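Local structure of AbyA5 (Verrucosispora maris, 4YWF) at residues Q62-G67 against T81-A86; P143-T148 against Y168-V173; R210-A215 against R232-V237; V243-T248 against P308-A313; L284-L289 against P312-T317. The protein acts as an esterase-like lyase that catalyses acetate elimination in spirotetronate and spirotetramate biosynthesis. The protein carries 4 engineered substitutions. One frame throughout, in Å; residues are numbered along the deposited sequence.

Overall arrangement
Contacts 2 and 3 lie side by side in the central mixed sheet, with centres about 9 Å apart. Strands 143-148 and 207-215 are neighbours there, and the backbone of Leu146 probably hydrogen-bonds to both Tyr212 and Met214. Contacts 4 and 5 form a second cluster, also about 9 Å apart between centres, and both use helix 310-318. The centre of contact 3 is about 22 Å from that of contact 4, although strand 233-239 leads on to helix 245-248. Contact 1 is a separate helical pair, about 28 Å from contact 2 between centres. The turn after strand 207-215 is where AB hydrolases usually carry their nucleophile, so contact 3 probably lies nearby.

Contact 1. Residues Q62-G67 against T81-A86; sequences QWIRAG and TFYNMA. Engineered in segment 81-86: Met85 (natural residue Leu).
Trp63 and Ala86 meet closely at one end of this helix pair, CB to CB at 3.5 Å. Ile64 CG1 reaches the same Ala86 methyl at 3.9 Å. At the other end Gly67 brings the backbones together. Its N lies 3.5 Å from Phe82 CB, and its CA sits off-centre over the Tyr83 ring in a CH-pi contact. The Tyr83 ring also presents its edge to Ile64 O, with CE1 3.5 Å away. Its hydroxyl is hydrogen-bonded to Glu71, and its ring packs on Cys103 and Val106 of helix 94-111. Gly67, Tyr83 and Ala86 form the buried part. The Trp63, Phe82 and Met85 side is more open to solvent, though its contacts are still close. There Trp63 and Phe82 pair obliquely, with ring planes at 51°. Phe82 CD2 touches Ala66 CB at 3.6 Å. The engineered Met85, a selenomethionine, lays CB over one face of the Trp63 five-membered ring. Its CG is anti to the carbonyl carbon (chi1 -71°), and further bends take the loose selenium end out of the contact. The segment axes approach to 7.7 Å and run at 169°, so helices 59-72 and 76-87 make an antiparallel helical hairpin.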
# COMPACT_ATOMS: atom_id res chain seq x y z
N GLN A 62 -12.40 -6.25 -20.50
CA GLN A 62 -12.20 -7.69 -20.24
C GLN A 62 -12.19 -8.04 -18.73
O GLN A 62 -12.80 -9.01 -18.28
CB GLN A 62 -10.89 -8.21 -20.90
CG GLN A 62 -10.95 -8.50 -22.40
CD GLN A 62 -12.12 -9.41 -22.81
OE1 GLN A 62 -12.67 -9.29 -23.89
NE2 GLN A 62 -12.50 -10.31 -21.93
N TRP A 63 -11.47 -7.26 -17.96
CA TRP A 63 -11.44 -7.43 -16.51
C TRP A 63 -12.82 -7.19 -15.87
O TRP A 63 -13.20 -7.97 -15.02
CB TRP A 63 -10.34 -6.58 -15.89
CG TRP A 63 -9.06 -7.16 -16.22
CD1 TRP A 63 -8.08 -6.66 -17.06
CD2 TRP A 63 -8.61 -8.43 -15.79
NE1 TRP A 63 -7.05 -7.56 -17.15
CE2 TRP A 63 -7.36 -8.65 -16.36
CE3 TRP A 63 -9.17 -9.42 -14.97
CZ2 TRP A 63 -6.65 -9.80 -16.12
CZ3 TRP A 63 -8.48 -10.52 -14.73
CH2 TRP A 63 -7.24 -10.74 -15.32
N ILE A 64 -13.54 -6.18 -16.32
CA ILE A 64 -14.95 -5.98 -15.90
C ILE A 64 -15.85 -7.23 -16.18
O ILE A 64 -16.63 -7.64 -15.30
CB ILE A 64 -15.55 -4.66 -16.43
CG1 ILE A 64 -14.90 -3.39 -15.78
CG2 ILE A 64 -17.05 -4.63 -16.19
CD1 ILE A 64 -15.36 -2.06 -16.39
N ARG A 65 -15.76 -7.79 -17.38
CA ARG A 65 -16.57 -8.95 -17.75
C ARG A 65 -16.22 -10.14 -16.89
O ARG A 65 -17.10 -10.83 -16.46
CB ARG A 65 -16.35 -9.32 -19.22
N ALA A 66 -14.93 -10.32 -16.60
CA ALA A 66 -14.46 -11.37 -15.70
C ALA A 66 -14.98 -11.15 -14.31
O ALA A 66 -15.47 -12.08 -13.66
CB ALA A 66 -12.94 -11.40 -15.67
N GLY A 67 -14.85 -9.92 -13.84
CA GLY A 67 -15.47 -9.53 -12.59
C GLY A 67 -16.97 -9.84 -12.52
O GLY A 67 -17.43 -10.30 -11.48
N THR A 81 -11.26 -8.69 -6.80
CA THR A 81 -9.96 -8.72 -7.46
C THR A 81 -10.08 -8.31 -8.92
O THR A 81 -9.25 -7.54 -9.42
CB THR A 81 -9.36 -10.15 -7.39
OG1 THR A 81 -9.32 -10.57 -6.03
CG2 THR A 81 -7.96 -10.17 -7.99
N PHE A 82 -11.05 -8.87 -9.65
CA PHE A 82 -11.15 -8.61 -11.06
C PHE A 82 -11.55 -7.18 -11.38
O PHE A 82 -10.94 -6.65 -12.24
CB PHE A 82 -12.00 -9.60 -11.85
CG PHE A 82 -11.45 -10.98 -11.90
CD1 PHE A 82 -10.10 -11.24 -11.65
CD2 PHE A 82 -12.28 -12.04 -12.19
CE1 PHE A 82 -9.61 -12.55 -11.69
CE2 PHE A 82 -11.78 -13.31 -12.28
CZ PHE A 82 -10.47 -13.59 -11.98
N TYR A 83 -12.51 -6.57 -10.67
CA TYR A 83 -12.79 -5.15 -10.83
C TYR A 83 -11.56 -4.32 -10.46
O TYR A 83 -11.28 -3.33 -11.09
CB TYR A 83 -14.02 -4.74 -10.01
CG TYR A 83 -15.33 -5.36 -10.41
CD1 TYR A 83 -15.67 -5.57 -11.76
CD2 TYR A 83 -16.29 -5.70 -9.45
CE1 TYR A 83 -16.91 -6.13 -12.14
CE2 TYR A 83 -17.53 -6.26 -9.82
CZ TYR A 83 -17.80 -6.48 -11.18
OH TYR A 83 -18.98 -7.00 -11.53
N ASN A 84 -10.83 -4.73 -9.42
CA ASN A 84 -9.58 -4.06 -9.04
C ASN A 84 -8.61 -3.99 -10.23
O ASN A 84 -8.17 -2.91 -10.63
CB ASN A 84 -8.96 -4.78 -7.81
CG ASN A 84 -7.66 -4.18 -7.34
OD1 ASN A 84 -7.17 -3.11 -7.79
ND2 ASN A 84 -7.13 -4.80 -6.37
N MSE A 85 -8.36 -5.15 -10.85
CA MSE A 85 -7.46 -5.22 -12.01
C MSE A 85 -7.95 -4.30 -13.11
O MSE A 85 -7.15 -3.63 -13.75
CB MSE A 85 -7.38 -6.62 -12.56
CG MSE A 85 -6.63 -7.51 -11.61
SE MSE A 85 -4.85 -6.67 -11.45
CE MSE A 85 -4.93 -5.96 -9.61
N ALA A 86 -9.25 -4.28 -13.36
CA ALA A 86 -9.80 -3.40 -14.38
C ALA A 86 -9.42 -1.91 -14.25
O ALA A 86 -9.22 -1.20 -15.24
CB ALA A 86 -11.30 -3.54 -14.35

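Contact 2. Residues P143-T148 against Y168-V173; sequences PVLLMT and YGFAAV
Leu145 N donates to Ala171 O at 2.8 Å, and one step earlier Ala171 N donates to Pro143 O, in a pairing of two parallel strands. Further along, Val173 N gives Leu145 O a straighter bond (168° at the hydrogen), and Met147 N closes the series on Val173 O at 2.8 Å. Leu145 is thus bonded to this neighbour through both N and O. Val144 CA approaches Ala171 O at 3.2 Å, a CA-H...O contact that supplements the N-H bonds. Side chains come next. Leu145 CB lies over one face of the Phe170 ring, 3.8 Å from CD1 and offset toward the rim. Pro143 O meets the same ring at its edge. Phe170 CG is anti to its carbonyl carbon (chi1 -67°), which lays a ring face against Leu145 CB. On the other face of the sheet Leu146 CD2 lies alongside Val173 CB at 3.9 Å. Gly169 has a positive phi of 94°, which suits glycine, and it turns the chain into the strand. Val348 of helix 337-351 packs on both Leu145 and Phe170. Helix 194-201 packs on Leu146 from the other face. Strands 143-148 and 171-174, with helix 162-167 between them, form a beta-alpha-beta unit. Strand 207-215 bonds to the remaining edge of 143-148, so that strand is held from both sides.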
# COMPACT_ATOMS: atom_id res chain seq x y z
N PRO A 143 -3.57 -2.67 20.29
CA PRO A 143 -2.62 -2.00 19.39
C PRO A 143 -3.11 -1.87 17.98
O PRO A 143 -3.83 -2.73 17.51
CB PRO A 143 -1.41 -2.93 19.39
CG PRO A 143 -1.92 -4.25 19.89
CD PRO A 143 -3.04 -3.93 20.84
N VAL A 144 -2.69 -0.80 17.31
CA VAL A 144 -3.13 -0.52 15.95
C VAL A 144 -2.18 -1.16 14.89
O VAL A 144 -0.96 -1.03 14.99
CB VAL A 144 -3.22 1.02 15.69
CG1 VAL A 144 -3.66 1.27 14.28
CG2 VAL A 144 -4.27 1.67 16.55
N LEU A 145 -2.74 -1.85 13.91
CA LEU A 145 -1.97 -2.18 12.71
C LEU A 145 -2.46 -1.35 11.54
O LEU A 145 -3.61 -1.52 11.07
CB LEU A 145 -1.95 -3.66 12.40
CG LEU A 145 -1.17 -4.10 11.17
CD1 LEU A 145 0.33 -3.86 11.20
CD2 LEU A 145 -1.39 -5.58 11.08
N LEU A 146 -1.63 -0.39 11.13
CA LEU A 146 -1.98 0.40 9.99
C LEU A 146 -1.42 -0.24 8.69
O LEU A 146 -0.24 -0.50 8.59
CB LEU A 146 -1.47 1.82 10.15
CG LEU A 146 -2.05 2.74 11.21
CD1 LEU A 146 -1.45 4.09 11.08
CD2 LEU A 146 -3.57 2.90 11.18
N MSE A 147 -2.26 -0.46 7.69
CA MSE A 147 -1.81 -1.11 6.45
C MSE A 147 -2.08 -0.31 5.27
O MSE A 147 -3.25 0.08 5.03
CB MSE A 147 -2.48 -2.45 6.31
CG MSE A 147 -1.84 -3.22 5.16
SE MSE A 147 -2.05 -5.17 5.42
CE MSE A 147 -0.98 -5.88 3.91
N THR A 148 -1.03 -0.12 4.45
CA THR A 148 -1.12 0.54 3.16
C THR A 148 -0.19 -0.07 2.12
O THR A 148 0.85 -0.61 2.43
CB THR A 148 -0.71 2.04 3.27
OG1 THR A 148 0.63 2.16 3.78
CG2 THR A 148 -1.65 2.81 4.16
N TYR A 168 -5.12 -11.75 15.46
CA TYR A 168 -3.84 -11.60 16.14
C TYR A 168 -3.83 -10.51 17.23
O TYR A 168 -2.78 -10.20 17.78
CB TYR A 168 -2.74 -11.38 15.15
CG TYR A 168 -2.29 -12.62 14.39
CD1 TYR A 168 -1.66 -13.68 15.05
CD2 TYR A 168 -2.41 -12.71 13.01
CE1 TYR A 168 -1.22 -14.81 14.35
CE2 TYR A 168 -1.96 -13.81 12.31
CZ TYR A 168 -1.38 -14.86 12.99
OH TYR A 168 -0.93 -15.98 12.32
N GLY A 169 -4.99 -9.94 17.56
CA GLY A 169 -5.06 -8.92 18.64
C GLY A 169 -4.97 -7.43 18.27
O GLY A 169 -4.96 -6.54 19.12
N PHE A 170 -4.98 -7.14 16.99
CA PHE A 170 -4.83 -5.74 16.55
C PHE A 170 -6.19 -5.10 16.29
O PHE A 170 -7.14 -5.78 15.85
CB PHE A 170 -4.11 -5.69 15.23
CG PHE A 170 -2.68 -6.13 15.30
CD1 PHE A 170 -1.74 -5.33 15.86
CD2 PHE A 170 -2.30 -7.34 14.78
CE1 PHE A 170 -0.39 -5.71 15.93
CE2 PHE A 170 -0.96 -7.75 14.80
CZ PHE A 170 -0.01 -6.93 15.40
N ALA A 171 -6.21 -3.79 16.46
CA ALA A 171 -7.08 -2.93 15.71
C ALA A 171 -6.42 -2.62 14.35
O ALA A 171 -5.47 -1.87 14.26
CB ALA A 171 -7.34 -1.68 16.51
N ALA A 172 -6.96 -3.23 13.29
CA ALA A 172 -6.36 -3.25 11.96
C ALA A 172 -7.13 -2.27 11.07
O ALA A 172 -8.35 -2.27 11.05
CB ALA A 172 -6.35 -4.67 11.35
N VAL A 173 -6.40 -1.38 10.41
CA VAL A 173 -6.99 -0.37 9.56
C VAL A 173 -6.25 -0.34 8.22
O VAL A 173 -5.03 -0.06 8.16
CB VAL A 173 -6.83 1.00 10.15
CG1 VAL A 173 -7.42 2.03 9.20
CG2 VAL A 173 -7.50 1.08 11.52

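Contact 3. Residues R210-A215 against R232-V237; sequences RAYAMA and RLRGIV. Engineered in segment 210-215: Met214 (natural residue Leu).
Arg232 O takes the first bond of this contact, from Ala211 N at 3.0 Å. The Arg232 side chain turns away and forms salt bridges with Asp200 and Glu230. Leu233 follows, with CD2 resting near the methyls of Ala211 and Ala213, 4.3 Å from Ala211 CB. Arg234 N then donates to Ala211 O at 2.7 Å in an almost straight bond (174° at the hydrogen). Arg234 CB packs against Tyr212 CE1 at 3.6 Å. Its CG is anti to the carbonyl carbon (chi1 -66°), and later bends take the guanidinium to Pro231 O. The Tyr212 hydroxyl accepts a bond from Arg210 NH2 at 3.2 Å. Between the pairs Ala211-Leu233 and Ala213-Ile236, one residue, Tyr212, stands opposite two, Arg234 and Gly235. The extra residue makes a beta bulge. Gly235 lies next to the Tyr212 ring, where a side chain would be tight. Its O accepts from Ala213 N at 3.0 Å. Ile236 brings CA near Ala213 O and packs on Ala223 and Leu224 of helix 218-226. Val237 N donates to Ala213 O at 2.8 Å, and its O accepts from Ala215 N. Its CG1 touches the selenium of the engineered Met214 at 3.8 Å. Parallel strand bonding therefore holds on both sides of the bulge, at the cost of one buried donor, Gly235 N, with no partner in the model.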
# COMPACT_ATOMS: atom_id res chain seq x y z
N ARG A 210 0.22 2.83 20.56
CA ARG A 210 1.02 1.71 20.03
C ARG A 210 0.57 1.31 18.64
O ARG A 210 -0.24 0.40 18.51
CB ARG A 210 0.94 0.50 20.92
CG ARG A 210 1.33 0.71 22.37
CD ARG A 210 1.07 -0.56 23.15
NE ARG A 210 1.82 -1.63 22.50
CZ ARG A 210 1.45 -2.91 22.42
NH1 ARG A 210 0.37 -3.35 22.99
NH2 ARG A 210 2.22 -3.75 21.76
N ALA A 211 1.09 1.99 17.64
CA ALA A 211 0.75 1.73 16.23
C ALA A 211 1.93 1.14 15.45
O ALA A 211 3.10 1.60 15.59
CB ALA A 211 0.36 3.02 15.55
N TYR A 212 1.61 0.20 14.57
CA TYR A 212 2.60 -0.46 13.69
C TYR A 212 2.13 -0.28 12.26
O TYR A 212 0.99 -0.61 12.01
CB TYR A 212 2.72 -1.91 14.10
CG TYR A 212 3.06 -2.00 15.59
CD1 TYR A 212 4.40 -1.96 16.02
CD2 TYR A 212 2.03 -2.05 16.58
CE1 TYR A 212 4.71 -2.01 17.37
CE2 TYR A 212 2.34 -2.10 17.92
CZ TYR A 212 3.68 -2.07 18.32
OH TYR A 212 3.99 -2.13 19.66
N ALA A 213 2.94 0.39 11.40
CA ALA A 213 2.64 0.56 9.98
C ALA A 213 3.22 -0.56 9.12
O ALA A 213 4.46 -0.71 8.95
CB ALA A 213 3.17 1.89 9.45
N MSE A 214 2.31 -1.40 8.60
CA MSE A 214 2.59 -2.25 7.49
C MSE A 214 2.41 -1.46 6.23
O MSE A 214 1.35 -1.51 5.59
CB MSE A 214 1.63 -3.43 7.52
CG MSE A 214 1.87 -4.31 6.33
SE MSE A 214 3.29 -5.65 6.68
CE MSE A 214 2.21 -6.80 7.92
N ALA A 215 3.45 -0.72 5.88
CA ALA A 215 3.35 0.29 4.79
C ALA A 215 4.27 -0.13 3.66
O ALA A 215 5.48 0.12 3.67
CB ALA A 215 3.74 1.65 5.35
N ARG A 232 3.64 7.93 17.95
CA ARG A 232 2.72 6.83 18.07
C ARG A 232 3.16 5.61 17.24
O ARG A 232 2.86 4.47 17.58
CB ARG A 232 1.30 7.27 17.77
CG ARG A 232 0.77 8.28 18.79
CD ARG A 232 0.39 9.49 17.99
NE ARG A 232 -1.00 9.54 17.78
CZ ARG A 232 -1.63 10.25 16.84
NH1 ARG A 232 -1.04 10.92 15.88
NH2 ARG A 232 -2.94 10.27 16.90
N LEU A 233 3.89 5.88 16.18
CA LEU A 233 4.45 4.81 15.36
C LEU A 233 5.56 4.14 16.10
O LEU A 233 6.58 4.72 16.21
CB LEU A 233 4.98 5.30 14.01
CG LEU A 233 3.98 5.89 13.04
CD1 LEU A 233 4.67 6.46 11.79
CD2 LEU A 233 2.96 4.82 12.71
N ARG A 234 5.35 2.87 16.46
CA ARG A 234 6.28 2.07 17.22
C ARG A 234 7.07 1.06 16.35
O ARG A 234 7.98 0.39 16.83
CB ARG A 234 5.52 1.32 18.33
CG ARG A 234 4.88 2.17 19.46
CD ARG A 234 5.60 3.47 19.88
NE ARG A 234 7.02 3.37 20.21
CZ ARG A 234 7.92 4.38 20.08
NH1 ARG A 234 9.17 4.17 20.42
NH2 ARG A 234 7.60 5.62 19.64
N GLY A 235 6.69 0.92 15.09
CA GLY A 235 7.47 0.11 14.15
C GLY A 235 6.92 0.18 12.72
O GLY A 235 5.79 0.59 12.46
N ILE A 236 7.76 -0.25 11.77
CA ILE A 236 7.47 -0.13 10.37
C ILE A 236 7.88 -1.44 9.74
O ILE A 236 8.96 -1.97 10.06
CB ILE A 236 8.22 1.03 9.69
CG1 ILE A 236 7.73 2.37 10.24
CG2 ILE A 236 8.09 0.98 8.16
CD1 ILE A 236 8.62 3.52 9.76
N VAL A 237 7.01 -1.93 8.87
CA VAL A 237 7.29 -3.08 8.06
C VAL A 237 6.95 -2.70 6.64
O VAL A 237 5.83 -2.28 6.37
CB VAL A 237 6.47 -4.35 8.47
CG1 VAL A 237 6.92 -5.52 7.63
CG2 VAL A 237 6.64 -4.63 9.94

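Contact 4. Residues V243-T248 against P308-A313; sequences VAAFFT and PPADPA
The Asp311 carboxylate is the flat group at the centre, and backbone N-H groups of Val243 and Phe246 meet its OD2 from opposite faces. Val243 N comes from almost straight above the plane, 87° out of it, at 3.1 Å. Phe246 N approaches on the syn side, closer to the plane, also at 3.1 Å. OD1 is met from above the plane by Ala244 N at 2.8 Å. Ala245 N adds a weak, bent bond to OD1. Four successive N-H groups thus share one carboxylate. The second flat group is the Phe246 ring. Pro308 CD lies at its edge near the plane, and Phe247 CE1 is at its edge too. Phe246 CD2 lies over the centre of one Phe247 face, 3.9 Å above the plane. Phe246 CG is anti to its backbone N (chi1 -178°), which carries the ring away from Asp311. Phe218 meets this ring edge-to-face. Ala245 CB touches Pro308 CG at 3.8 Å and Ala310 CB at 4.0 Å. The arrangement resembles an anion bound at a helix N-terminus: Asp311 of helix 310-318 ties that helix to the start of the weakly bonded helix 245-248, and the N-H groups probably favour its charged form.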
# COMPACT_ATOMS: atom_id res chain seq x y z
N VAL A 243 13.85 5.35 -1.10
CA VAL A 243 14.53 6.04 0.01
C VAL A 243 15.22 7.37 -0.40
O VAL A 243 14.79 8.43 0.04
CB VAL A 243 15.56 5.15 0.67
CG1 VAL A 243 16.20 5.90 1.82
CG2 VAL A 243 14.92 3.82 1.10
N ALA A 244 16.22 7.30 -1.26
CA ALA A 244 16.94 8.51 -1.67
C ALA A 244 17.25 8.55 -3.12
O ALA A 244 16.93 9.53 -3.84
CB ALA A 244 18.25 8.64 -0.84
N ALA A 245 18.02 7.54 -3.53
CA ALA A 245 18.37 7.34 -4.91
C ALA A 245 17.19 7.33 -5.90
O ALA A 245 17.32 7.83 -7.03
CB ALA A 245 19.16 6.07 -5.10
N PHE A 246 16.05 6.74 -5.52
CA PHE A 246 14.88 6.83 -6.37
C PHE A 246 14.56 8.31 -6.77
O PHE A 246 14.15 8.60 -7.88
CB PHE A 246 13.67 6.18 -5.69
CG PHE A 246 12.44 6.20 -6.53
CD1 PHE A 246 12.28 5.31 -7.54
CD2 PHE A 246 11.50 7.19 -6.35
CE1 PHE A 246 11.16 5.37 -8.38
CE2 PHE A 246 10.37 7.28 -7.17
CZ PHE A 246 10.20 6.35 -8.17
N PHE A 247 14.75 9.23 -5.84
CA PHE A 247 14.29 10.57 -5.99
C PHE A 247 15.36 11.43 -6.66
O PHE A 247 15.05 12.47 -7.15
CB PHE A 247 13.94 11.13 -4.63
CG PHE A 247 12.83 10.42 -3.95
CD1 PHE A 247 11.51 10.65 -4.36
CD2 PHE A 247 13.07 9.52 -2.90
CE1 PHE A 247 10.44 10.01 -3.75
CE2 PHE A 247 12.00 8.87 -2.31
CZ PHE A 247 10.70 9.08 -2.75
N THR A 248 16.60 10.97 -6.69
CA THR A 248 17.76 11.80 -7.10
C THR A 248 18.59 11.20 -8.22
O THR A 248 19.40 11.90 -8.81
CB THR A 248 18.75 12.04 -5.92
OG1 THR A 248 19.33 10.79 -5.58
CG2 THR A 248 18.04 12.65 -4.67
N PRO A 308 16.05 1.50 -6.81
CA PRO A 308 17.48 1.24 -6.97
C PRO A 308 18.16 0.53 -5.77
O PRO A 308 17.84 0.79 -4.59
CB PRO A 308 18.09 2.62 -7.21
CG PRO A 308 16.99 3.62 -7.01
CD PRO A 308 15.77 2.91 -6.50
N PRO A 309 19.15 -0.33 -6.04
CA PRO A 309 19.79 -1.14 -4.95
C PRO A 309 20.42 -0.25 -3.87
O PRO A 309 20.48 -0.60 -2.71
CB PRO A 309 20.86 -2.01 -5.70
CG PRO A 309 20.76 -1.62 -7.16
CD PRO A 309 19.84 -0.45 -7.33
N ALA A 310 20.78 0.96 -4.26
CA ALA A 310 21.31 1.95 -3.32
C ALA A 310 20.31 2.33 -2.23
O ALA A 310 20.70 2.90 -1.22
CB ALA A 310 21.76 3.22 -4.07
N ASP A 311 19.02 2.09 -2.43
CA ASP A 311 18.06 2.56 -1.43
C ASP A 311 18.03 1.57 -0.22
O ASP A 311 18.33 1.98 0.89
CB ASP A 311 16.74 2.87 -2.11
CG ASP A 311 16.69 4.25 -2.70
OD1 ASP A 311 17.53 5.14 -2.36
OD2 ASP A 311 15.77 4.51 -3.45
N PRO A 312 17.77 0.29 -0.42
CA PRO A 312 17.97 -0.55 0.77
C PRO A 312 19.39 -0.58 1.42
O PRO A 312 19.47 -0.76 2.62
CB PRO A 312 17.59 -1.93 0.32
CG PRO A 312 17.34 -1.90 -1.14
CD PRO A 312 17.36 -0.46 -1.62
N ALA A 313 20.45 -0.43 0.60
CA ALA A 313 21.85 -0.28 1.03
C ALA A 313 21.97 0.88 2.00
O ALA A 313 22.64 0.78 3.01
CB ALA A 313 22.80 -0.02 -0.18

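Contact 5. Residues L284-L289 against P312-T317; sequences LTPQDL and PAMLRT. Engineered in segment 312-317: Met314 (natural residue Leu).
Met314 and Pro286 cross at about a right angle, with CE of this engineered selenomethionine 3.4 Å from Pro286 CD. That is tighter than usual van der Waals contact. Met314 is fully extended. Its CG is anti to the backbone N (chi1 -171°), and the rest of the chain continues straight. The methyl is therefore driven like a rod into the loop ahead of helix 286-290. There CE lies 3.1 Å from Leu284 O and 3.2 Å from Pro286 N. Leu289 crosses Met314 at about a right angle as well, and its CD1 is close to the same CE at 3.5 Å. The leucine pair is turned similarly but packs less tightly. Leu289 CD2 meets Leu315 CD2 at 3.7 Å. Leu315 continues inward to Val243 and Phe322, and Tyr298 on strand 296-301 touches it too. Behind the rod tip the loop is fixed by its own bonds. Thr285 N donates to Asp288 OD2 at 2.9 Å, and Asp288 N donates back to Thr285 OG1 at 3.0 Å. Asp288 OD2 also forms a salt bridge with Arg225. Thr285 is the N-cap, and this reciprocal pair is a capping box, here opening a short helix packed against helix 310-318.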
# COMPACT_ATOMS: atom_id res chain seq x y z
N LEU A 284 15.01 10.77 1.65
CA LEU A 284 15.47 10.60 3.02
C LEU A 284 17.01 10.68 3.11
O LEU A 284 17.77 9.90 2.47
CB LEU A 284 14.97 9.28 3.59
CG LEU A 284 13.44 9.11 3.62
CD1 LEU A 284 13.07 7.67 3.82
CD2 LEU A 284 12.86 9.95 4.74
N THR A 285 17.46 11.63 3.92
CA THR A 285 18.89 11.82 4.22
C THR A 285 19.43 10.92 5.37
O THR A 285 18.66 10.44 6.25
CB THR A 285 19.16 13.27 4.66
OG1 THR A 285 18.57 13.47 5.94
CG2 THR A 285 18.54 14.27 3.67
N PRO A 286 20.78 10.76 5.44
CA PRO A 286 21.38 10.01 6.55
C PRO A 286 20.84 10.42 7.91
O PRO A 286 20.52 9.53 8.73
CB PRO A 286 22.87 10.38 6.45
CG PRO A 286 23.08 10.61 4.97
CD PRO A 286 21.81 11.31 4.52
N GLN A 287 20.65 11.72 8.13
CA GLN A 287 20.03 12.23 9.39
C GLN A 287 18.57 11.91 9.54
O GLN A 287 18.11 11.66 10.64
CB GLN A 287 20.16 13.74 9.55
N ASP A 288 17.82 11.92 8.44
CA ASP A 288 16.43 11.49 8.52
C ASP A 288 16.37 10.08 9.10
O ASP A 288 15.57 9.81 10.01
CB ASP A 288 15.77 11.52 7.14
CG ASP A 288 15.52 12.98 6.64
OD1 ASP A 288 15.41 13.88 7.49
OD2 ASP A 288 15.47 13.22 5.39
N LEU A 289 17.25 9.22 8.57
CA LEU A 289 17.25 7.78 8.83
C LEU A 289 17.78 7.48 10.20
O LEU A 289 17.22 6.67 10.88
CB LEU A 289 18.03 6.99 7.77
CG LEU A 289 17.50 7.20 6.32
CD1 LEU A 289 18.36 6.44 5.34
CD2 LEU A 289 16.05 6.77 6.19
N PRO A 312 17.77 0.29 -0.42
CA PRO A 312 17.97 -0.55 0.77
C PRO A 312 19.39 -0.58 1.42
O PRO A 312 19.47 -0.76 2.62
CB PRO A 312 17.59 -1.93 0.32
CG PRO A 312 17.34 -1.90 -1.14
CD PRO A 312 17.36 -0.46 -1.62
N ALA A 313 20.45 -0.43 0.60
CA ALA A 313 21.85 -0.28 1.03
C ALA A 313 21.97 0.88 2.00
O ALA A 313 22.64 0.78 3.01
CB ALA A 313 22.80 -0.02 -0.18
N MSE A 314 21.28 1.97 1.67
CA MSE A 314 21.27 3.16 2.49
C MSE A 314 20.57 2.89 3.80
O MSE A 314 21.02 3.37 4.88
CB MSE A 314 20.72 4.34 1.72
CG MSE A 314 20.96 5.55 2.59
SE MSE A 314 20.11 7.16 1.84
CE MSE A 314 20.34 8.44 3.33
N LEU A 315 19.48 2.13 3.78
CA LEU A 315 18.81 1.82 5.03
C LEU A 315 19.66 0.93 5.92
O LEU A 315 19.69 1.16 7.14
CB LEU A 315 17.46 1.16 4.82
CG LEU A 315 16.43 2.08 4.19
CD1 LEU A 315 15.15 1.33 3.95
CD2 LEU A 315 16.22 3.30 5.07
N ARG A 316 20.34 -0.03 5.30
CA ARG A 316 21.26 -0.90 6.00
C ARG A 316 22.41 -0.14 6.56
O ARG A 316 23.02 -0.60 7.55
CB ARG A 316 21.89 -1.92 5.09
CG ARG A 316 20.96 -3.04 4.68
CD ARG A 316 21.76 -4.04 3.86
NE ARG A 316 20.87 -4.45 2.84
CZ ARG A 316 20.98 -4.28 1.55
NH1 ARG A 316 22.05 -3.82 0.94
NH2 ARG A 316 19.95 -4.66 0.87
N THR A 317 22.75 1.00 5.97
CA THR A 317 23.84 1.77 6.53
C THR A 317 23.46 2.62 7.75
O THR A 317 24.32 2.79 8.71
CB THR A 317 24.51 2.62 5.44
OG1 THR A 317 24.79 1.79 4.32
CG2 THR A 317 25.78 3.15 5.93